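Local coordinates for protein response regulator aspartate phosphatase H (Bacillus subtilis, PDB 3Q15) that dephosphorylates the sporulation phosphotransferase Spo0F and also acts on the competence regulator ComA, helping to separate the two developmental programmes in time, at residues M240-E243 with H244-A248. Residues are numbered along the deposited sequence; the frame is centred on the assembly and turned at random.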
# COMPACT_ATOMS: atom_id res chain seq x y z
N MET A 240 -29.03 -20.90 0.32
CA MET A 240 -28.67 -20.12 -0.86
C MET A 240 -27.36 -20.61 -1.46
O MET A 240 -27.20 -20.66 -2.68
CB MET A 240 -28.56 -18.63 -0.50
CG MET A 240 -29.90 -17.96 -0.26
SD MET A 240 -30.89 -17.87 -1.76
CE MET A 240 -30.01 -16.60 -2.66
N ALA A 241 -26.42 -20.98 -0.60
CA ALA A 241 -25.15 -21.52 -1.05
C ALA A 241 -25.37 -22.76 -1.90
O ALA A 241 -24.90 -22.85 -3.03
CB ALA A 241 -24.27 -21.85 0.14
N VAL A 242 -26.10 -23.73 -1.35
CA VAL A 242 -26.33 -24.98 -2.06
C VAL A 242 -27.07 -24.73 -3.36
O VAL A 242 -26.78 -25.36 -4.38
CB VAL A 242 -27.13 -25.98 -1.20
CG1 VAL A 242 -27.71 -27.09 -2.07
CG2 VAL A 242 -26.24 -26.56 -0.11
N GLU A 243 -28.02 -23.81 -3.32
CA GLU A 243 -28.80 -23.45 -4.50
C GLU A 243 -27.90 -22.95 -5.63
O GLU A 243 -28.02 -23.38 -6.78
CB GLU A 243 -29.82 -22.38 -4.14
CG GLU A 243 -30.56 -21.80 -5.33
CD GLU A 243 -31.62 -20.81 -4.92
OE1 GLU A 243 -32.13 -20.93 -3.78
OE2 GLU A 243 -31.93 -19.90 -5.72
N HIS A 244 -26.98 -22.06 -5.29
CA HIS A 244 -26.08 -21.51 -6.30
C HIS A 244 -25.01 -22.50 -6.72
O HIS A 244 -24.64 -22.55 -7.89
CB HIS A 244 -25.48 -20.18 -5.84
CG HIS A 244 -26.48 -19.06 -5.81
ND1 HIS A 244 -27.37 -18.88 -4.78
CD2 HIS A 244 -26.73 -18.07 -6.71
CE1 HIS A 244 -28.12 -17.82 -5.03
NE2 HIS A 244 -27.75 -17.31 -6.20
N PHE A 245 -24.52 -23.30 -5.78
CA PHE A 245 -23.57 -24.36 -6.13
C PHE A 245 -24.15 -25.23 -7.23
O PHE A 245 -23.48 -25.52 -8.23
CB PHE A 245 -23.20 -25.21 -4.91
CG PHE A 245 -22.11 -24.63 -4.05
CD1 PHE A 245 -20.87 -24.30 -4.60
CD2 PHE A 245 -22.31 -24.41 -2.70
CE1 PHE A 245 -19.87 -23.76 -3.81
CE2 PHE A 245 -21.31 -23.87 -1.91
CZ PHE A 245 -20.09 -23.55 -2.46
N GLN A 246 -25.40 -25.63 -7.07
CA GLN A 246 -26.06 -26.49 -8.05
C GLN A 246 -26.30 -25.78 -9.38
O GLN A 246 -26.25 -26.41 -10.44
CB GLN A 246 -27.35 -27.07 -7.47
CG GLN A 246 -27.09 -27.96 -6.26
CD GLN A 246 -28.35 -28.57 -5.68
OE1 GLN A 246 -29.46 -28.11 -5.95
NE2 GLN A 246 -28.19 -29.61 -4.88
N LYS A 247 -26.53 -24.47 -9.32
CA LYS A 247 -26.62 -23.68 -10.55
C LYS A 247 -25.27 -23.67 -11.27
O LYS A 247 -25.22 -23.85 -12.49
CB LYS A 247 -27.07 -22.25 -10.24
CG LYS A 247 -28.53 -22.13 -9.86
CD LYS A 247 -28.93 -20.68 -9.66
CE LYS A 247 -30.43 -20.55 -9.43
NZ LYS A 247 -31.20 -21.09 -10.58
N ALA A 248 -24.20 -23.46 -10.52
CA ALA A 248 -22.85 -23.49 -11.08
C ALA A 248 -22.53 -24.88 -11.61
O ALA A 248 -21.90 -25.03 -12.66
CB ALA A 248 -21.83 -23.06 -10.05
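His-244 grips the carbonyl of Met-240, one helical turn earlier, with two N-H groups at once. Its backbone N donates to Met-240 O at 3.0 Å, the ordinary i to i+4 bond, while ring ND1 reaches Met-240 O at 2.8 Å from the opposite face of the carbonyl plane. The acceptor lies in the imidazole plane and the bond is nearly straight (166°), although ND1 sits above the carbonyl plane. With CG beside the backbone N (chi1 -71°), the ring is turned back along the helix toward this oxygen. Histidine suits the place because it can present an N-H here and still offer a flat ring to Tyr-232. The unbranched Met-240 chain can bend, at chi2 and chi3, to bring CE to 3.3 Å from His-244 CE1 at the ring edge. A leucine in place of His-244 would probably take away the ring donor, leaving Met-240 O with the backbone N-H of these two, and the methionine methyl without its flat neighbour.

These residues belong to helix 238-255, the second helix of the predicted fourth TPR, which packs on its partner, helix 218-235, and on helix 260-273 of the next predicted repeat. The buried side carries Ala-241 and Phe-245: Ala-241 CB meets Phe-245 CE2 at 4.1 Å, and the large ring fills space between the neighbouring helices, touching Asn-230 and Leu-267. Branched Val-242 packs on Leu-271 and turns CG1 to NE2 of Gln-246 (3.8 Å), whose extended polar chain lies beside it.

Contacts are looser on the solvent side, where long charged chains suit Glu-243 and Lys-247. They run side by side, yet Glu-243 OE2 stays 5.1 Å from Lys-247 NZ, too far for a salt bridge, and any attraction is probably weak.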